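Local coordinates for protein ORF007 (Staphylococcus phage 2638A, PDB 7AQH) that forms the C-terminal SH3b cell wall-binding domain of a phage endolysin that degrades host peptidoglycan to release new virions, at residues A[24-29]-A[74-79]; A[32-37]-A[55-60]. All coordinates share one frame; numbering follows the deposited sequence.

In the fold
A small all-beta SH3b domain shows how a few contacts between distant parts of the chain can close a barrel-like sheet. From the N terminus, strand 10-20 leads into strand 26-30, half of interaction 1, and the chain then enters the loop 32-37, the first half of interaction 2. After strands 39-43 and 48-51 it reaches residues 55-60, where strand 53-57 turns into strand 60-66 and interaction 2 closes its loop. Strand 72-77 completes interaction 1, so the second contact is nested within the first. Interaction 1 joins neighbouring strands; interaction 2 ties a loop to a hairpin. They meet where Tyr-74 packs on Gly-32 and Pro-33 and where Arg-29 NH1 probably hydrogen-bonds to His-37 O.

Interaction 1: residues A[24-29]-A[74-79]; sequences EGIITR and YMPVRT
Two backbone hydrogen bonds join Arg-29 and Tyr-74 as an antiparallel hydrogen-bonded pair: Arg-29 N reaches Tyr-74 O at 3.0 Å, and Tyr-74 N returns to Arg-29 O at 3.1 Å. Next to this pair, a longer CA-H...O contact runs from Thr-28 CA to Tyr-74 O at 3.6 Å. Lacking an N-H to give, Pro-76 sets its ring carbon CD against Ile-27 O at 3.4 Å. The two strand segments run at 145° to one another, and toward Ile-26 side chains take over from backbone bonds. This departure from strict antiparallel alignment is in keeping with the curled sheet of an SH3b domain, in which strand 26-30 also pairs with strand 39-43 and strand 72-77 with strand 60-66. Met-75 CG is shared by two apolar contacts, from Ile-26 CG2 at 3.5 Å and Thr-28 CG2 at 4.1 Å. A chi1 of -50° puts Ile-26 CG2 opposite the backbone N, against Met-75 and also 3.8 Å from Pro-76 CG, and sets CG1 beside that N; Ile-26 CD1 touches Met-75 SD at 3.8 Å, the two side chains crossing at about a right angle. The hydroxyl of Thr-28 makes a weak hydrogen bond to Gly-41 O.

Interaction 2: residues A[32-37]-A[55-60]; sequences GPWTGH and QKFDGH
The carboxylate of Asp-58 accepts the backbone N-H of Thr-35, OD2 lying 3.3 Å from Thr-35 N. This rather long bond arrives from well above the carboxylate plane, and the same oxygen rests 3.3 Å from Thr-35 CB. Asp-58 reaches the loop because chi1 (-171°) swings CG opposite the backbone nitrogen. Its carboxylate also meets the indole of Trp-34 at the edge, Trp-34 CD1 to Asp-58 CG 3.5 Å, with the two planes 80° apart. Within the type I' turn 57-60, which Phe-57 and His-60 close with paired backbone bonds, His-60 ND1 bonds to Asp-58 O at 2.9 Å. Asp-58 O lies close to the plane of the imidazole, which limits that ring's rotation.

Pro-33, at the centre of an inverse gamma turn, directs its carbonyl oxygen at the edge of the Phe-57 ring, Pro-33 O to Phe-57 CD1 3.3 Å. The same ring approaches Trp-34 CB through Phe-57 CE1 at 4.2 Å. On the proline ring itself, Pro-33 CG packs against Gln-55 CB at 3.9 Å, the side chains crossing nearly at right angles. The amide of Gln-55 is engaged by strand 60-66, NE2 bonding to Ser-64 OG.

The loop 32-37, between strands 26-30 and 39-43, thus lies against the hairpin of strands 53-57 and 60-66, with Pro-33 also touching Trp-62 of the latter and Tyr-74 of strand 72-77.

Interaction 1: residues A[24-29]-A[74-79]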
loop_
_atom_site.group_PDB
_atom_site.type_symbol
_atom_site.label_atom_id
_atom_site.label_comp_id
_atom_site.label_asym_id
_atom_site.label_seq_id
_atom_site.Cartn_x
_atom_site.Cartn_y
_atom_site.Cartn_z
ATOM N N GLU A 24 8.789 -12.936 3.255
ATOM C CA GLU A 24 8.449 -12.755 4.660
ATOM C C GLU A 24 7.141 -11.992 4.854
ATOM O O GLU A 24 6.851 -11.541 5.969
ATOM C CB GLU A 24 9.603 -12.032 5.368
ATOM C CG GLU A 24 9.362 -11.645 6.821
ATOM C CD GLU A 24 9.317 -12.832 7.759
ATOM O OE1 GLU A 24 10.117 -13.775 7.577
ATOM O OE2 GLU A 24 8.476 -12.819 8.682
ATOM N N GLY A 25 6.334 -11.858 3.805
ATOM C CA GLY A 25 5.083 -11.141 3.923
ATOM C C GLY A 25 5.302 -9.640 3.908
ATOM O O GLY A 25 6.420 -9.135 3.779
ATOM N N ILE A 26 4.200 -8.910 4.051
ATOM C CA ILE A 26 4.223 -7.453 4.042
ATOM C C ILE A 26 3.519 -6.941 5.290
ATOM O O ILE A 26 2.455 -7.443 5.667
ATOM C CB ILE A 26 3.565 -6.878 2.771
ATOM C CG1 ILE A 26 4.134 -7.564 1.529
ATOM C CG2 ILE A 26 3.784 -5.378 2.696
ATOM C CD1 ILE A 26 3.481 -7.131 0.240
ATOM N N ILE A 27 4.121 -5.944 5.933
ATOM C CA ILE A 27 3.550 -5.341 7.131
ATOM C C ILE A 27 2.537 -4.282 6.718
ATOM O O ILE A 27 2.818 -3.437 5.860
ATOM C CB ILE A 27 4.652 -4.739 8.018
ATOM C CG1 ILE A 27 5.605 -5.835 8.502
ATOM C CG2 ILE A 27 4.042 -3.998 9.196
ATOM C CD1 ILE A 27 6.772 -5.314 9.315
ATOM N N THR A 28 1.355 -4.328 7.328
ATOM C CA THR A 28 0.281 -3.389 7.043
ATOM C C THR A 28 0.146 -2.382 8.179
ATOM O O THR A 28 0.513 -2.658 9.325
ATOM C CB THR A 28 -1.049 -4.119 6.837
ATOM O OG1 THR A 28 -1.399 -4.825 8.035
ATOM C CG2 THR A 28 -0.938 -5.111 5.687
ATOM N N ARG A 29 -0.389 -1.209 7.846
ATOM C CA ARG A 29 -0.487 -0.096 8.779
ATOM C C ARG A 29 -1.923 0.407 8.839
ATOM O O ARG A 29 -2.723 0.181 7.928
ATOM C CB ARG A 29 0.447 1.056 8.378
ATOM C CG ARG A 29 1.915 0.674 8.278
ATOM C CD ARG A 29 2.520 0.398 9.645
ATOM N NE ARG A 29 3.898 -0.076 9.549
ATOM C CZ ARG A 29 4.682 -0.313 10.595
ATOM N NH1 ARG A 29 4.228 -0.119 11.825
ATOM N NH2 ARG A 29 5.922 -0.743 10.412
ATOM N N TYR A 74 -3.488 0.190 4.939
ATOM C CA TYR A 74 -2.571 0.567 3.875
ATOM C C TYR A 74 -1.399 -0.404 3.839
ATOM O O TYR A 74 -0.877 -0.802 4.886
ATOM C CB TYR A 74 -2.060 1.997 4.072
ATOM C CG TYR A 74 -3.157 3.035 4.116
ATOM C CD1 TYR A 74 -3.858 3.282 5.288
ATOM C CD2 TYR A 74 -3.484 3.778 2.989
ATOM C CE1 TYR A 74 -4.863 4.230 5.334
ATOM C CE2 TYR A 74 -4.485 4.730 3.026
ATOM C CZ TYR A 74 -5.171 4.953 4.202
ATOM O OH TYR A 74 -6.167 5.899 4.245
ATOM N N MET A 75 -0.984 -0.781 2.629
ATOM C CA MET A 75 0.089 -1.744 2.444
ATOM C C MET A 75 1.074 -1.226 1.403
ATOM O O MET A 75 0.656 -0.785 0.318
ATOM C CB MET A 75 -0.469 -3.107 2.012
ATOM C CG MET A 75 0.562 -4.223 2.003
ATOM S SD MET A 75 0.084 -5.610 0.953
ATOM C CE MET A 75 -1.568 -5.943 1.552
ATOM N N PRO A 76 2.375 -1.259 1.683
ATOM C CA PRO A 76 3.357 -0.935 0.645
ATOM C C PRO A 76 3.490 -2.075 -0.351
ATOM O O PRO A 76 3.341 -3.250 -0.009
ATOM C CB PRO A 76 4.653 -0.730 1.435
ATOM C CG PRO A 76 4.483 -1.598 2.637
ATOM C CD PRO A 76 3.013 -1.567 2.975
ATOM N N VAL A 77 3.776 -1.715 -1.601
ATOM C CA VAL A 77 3.832 -2.705 -2.671
ATOM C C VAL A 77 5.095 -2.528 -3.504
ATOM O O VAL A 77 5.424 -3.380 -4.335
ATOM C CB VAL A 77 2.576 -2.625 -3.559
ATOM C CG1 VAL A 77 1.337 -2.992 -2.757
ATOM C CG2 VAL A 77 2.438 -1.234 -4.159
ATOM N N ARG A 78 5.810 -1.425 -3.291
ATOM C CA ARG A 78 7.030 -1.180 -4.050
ATOM C C ARG A 78 7.657 0.121 -3.568
ATOM O O ARG A 78 6.975 0.994 -3.023
ATOM C CB ARG A 78 6.756 -1.117 -5.555
ATOM C CG ARG A 78 5.994 0.119 -6.002
ATOM C CD ARG A 78 5.367 -0.095 -7.370
ATOM N NE ARG A 78 6.316 -0.668 -8.322
ATOM C CZ ARG A 78 6.016 -0.980 -9.578
ATOM N NH1 ARG A 78 4.790 -0.774 -10.040
ATOM N NH2 ARG A 78 6.942 -1.498 -10.373
ATOM N N THR A 79 8.965 0.236 -3.779
ATOM C CA THR A 79 9.676 1.452 -3.419
ATOM C C THR A 79 9.360 2.566 -4.413
ATOM O O THR A 79 8.978 2.326 -5.562
ATOM C CB THR A 79 11.184 1.202 -3.373
ATOM O OG1 THR A 79 11.651 0.839 -4.678
ATOM C CG2 THR A 79 11.508 0.083 -2.395
#

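Interaction 2: residues A[32-37]-A[55-60]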
loop_
_atom_site.group_PDB
_atom_site.type_symbol
_atom_site.label_atom_id
_atom_site.label_comp_id
_atom_site.label_asym_id
_atom_site.label_seq_id
_atom_site.Cartn_x
_atom_site.Cartn_y
_atom_site.Cartn_z
ATOM N N GLY A 32 -2.944 5.531 7.700
ATOM C CA GLY A 32 -2.457 5.976 6.413
ATOM C C GLY A 32 -1.238 5.243 5.885
ATOM O O GLY A 32 -0.664 4.370 6.544
ATOM N N PRO A 33 -0.815 5.603 4.663
ATOM C CA PRO A 33 0.344 4.965 4.000
ATOM C C PRO A 33 1.673 5.517 4.501
ATOM O O PRO A 33 2.448 6.146 3.775
ATOM C CB PRO A 33 0.095 5.298 2.526
ATOM C CG PRO A 33 -0.557 6.647 2.576
ATOM C CD PRO A 33 -1.439 6.628 3.807
ATOM N N TRP A 34 1.955 5.270 5.778
ATOM C CA TRP A 34 3.159 5.783 6.414
ATOM C C TRP A 34 3.720 4.734 7.360
ATOM O O TRP A 34 2.979 4.153 8.157
ATOM C CB TRP A 34 2.878 7.082 7.174
ATOM C CG TRP A 34 4.074 7.603 7.901
ATOM C CD1 TRP A 34 5.321 7.806 7.388
ATOM C CD2 TRP A 34 4.140 7.979 9.280
ATOM N NE1 TRP A 34 6.159 8.290 8.362
ATOM C CE2 TRP A 34 5.458 8.405 9.533
ATOM C CE3 TRP A 34 3.211 8.000 10.324
ATOM C CZ2 TRP A 34 5.871 8.846 10.789
ATOM C CZ3 TRP A 34 3.622 8.438 11.569
ATOM C CH2 TRP A 34 4.941 8.854 11.790
ATOM N N THR A 35 5.029 4.495 7.262
ATOM C CA THR A 35 5.669 3.489 8.101
ATOM C C THR A 35 5.548 3.811 9.585
ATOM O O THR A 35 5.619 2.897 10.414
ATOM C CB THR A 35 7.147 3.356 7.719
ATOM O OG1 THR A 35 7.411 2.021 7.271
ATOM C CG2 THR A 35 8.039 3.676 8.909
ATOM N N GLY A 36 5.366 5.083 9.939
ATOM C CA GLY A 36 5.263 5.474 11.332
ATOM C C GLY A 36 3.932 5.199 11.997
ATOM O O GLY A 36 3.837 5.318 13.222
ATOM N N HIS A 37 2.907 4.836 11.232
ATOM C CA HIS A 37 1.601 4.563 11.810
ATOM C C HIS A 37 1.580 3.202 12.498
ATOM O O HIS A 37 2.449 2.358 12.265
ATOM C CB HIS A 37 0.521 4.627 10.735
ATOM C CG HIS A 37 0.112 6.021 10.373
ATOM N ND1 HIS A 37 -0.315 6.368 9.108
ATOM C CD2 HIS A 37 0.058 7.154 11.112
ATOM C CE1 HIS A 37 -0.610 7.655 9.083
ATOM N NE2 HIS A 37 -0.393 8.156 10.286
ATOM N N GLN A 55 -1.646 4.660 -3.255
ATOM C CA GLN A 55 -1.001 5.854 -2.732
ATOM C C GLN A 55 0.502 5.780 -2.949
ATOM O O GLN A 55 1.085 4.695 -3.049
ATOM C CB GLN A 55 -1.297 6.050 -1.237
ATOM C CG GLN A 55 -2.777 6.131 -0.894
ATOM C CD GLN A 55 -3.428 4.767 -0.782
ATOM O OE1 GLN A 55 -2.747 3.753 -0.633
ATOM N NE2 GLN A 55 -4.753 4.737 -0.850
ATOM N N LYS A 56 1.124 6.955 -3.022
ATOM C CA LYS A 56 2.573 7.090 -3.116
ATOM C C LYS A 56 3.013 8.040 -2.011
ATOM O O LYS A 56 2.695 9.233 -2.052
ATOM C CB LYS A 56 3.002 7.609 -4.490
ATOM C CG LYS A 56 2.787 6.623 -5.626
ATOM C CD LYS A 56 3.305 7.181 -6.943
ATOM C CE LYS A 56 2.634 8.501 -7.289
ATOM N NZ LYS A 56 3.091 9.031 -8.604
ATOM N N PHE A 57 3.738 7.513 -1.028
ATOM C CA PHE A 57 4.111 8.293 0.142
ATOM C C PHE A 57 5.151 7.522 0.939
ATOM O O PHE A 57 5.215 6.292 0.871
ATOM C CB PHE A 57 2.891 8.598 1.021
ATOM C CG PHE A 57 3.147 9.633 2.076
ATOM C CD1 PHE A 57 3.293 9.264 3.404
ATOM C CD2 PHE A 57 3.251 10.972 1.743
ATOM C CE1 PHE A 57 3.531 10.213 4.379
ATOM C CE2 PHE A 57 3.489 11.926 2.714
ATOM C CZ PHE A 57 3.629 11.546 4.033
ATOM N N ASP A 58 5.959 8.263 1.694
ATOM C CA ASP A 58 6.975 7.684 2.567
ATOM C C ASP A 58 7.865 6.707 1.798
ATOM O O ASP A 58 8.156 5.597 2.250
ATOM C CB ASP A 58 6.329 7.009 3.778
ATOM C CG ASP A 58 7.346 6.579 4.819
ATOM O OD1 ASP A 58 8.120 7.441 5.287
ATOM O OD2 ASP A 58 7.365 5.382 5.174
ATOM N N GLY A 59 8.295 7.134 0.612
ATOM C CA GLY A 59 9.219 6.341 -0.173
ATOM C C GLY A 59 8.683 5.020 -0.674
ATOM O O GLY A 59 9.472 4.151 -1.054
ATOM N N HIS A 60 7.364 4.837 -0.688
ATOM C CA HIS A 60 6.772 3.583 -1.131
ATOM C C HIS A 60 5.481 3.860 -1.888
ATOM O O HIS A 60 4.874 4.926 -1.760
ATOM C CB HIS A 60 6.479 2.644 0.049
ATOM C CG HIS A 60 7.705 2.093 0.707
ATOM N ND1 HIS A 60 8.424 2.798 1.647
ATOM C CD2 HIS A 60 8.334 0.902 0.566
ATOM C CE1 HIS A 60 9.446 2.066 2.055
ATOM N NE2 HIS A 60 9.414 0.913 1.414
#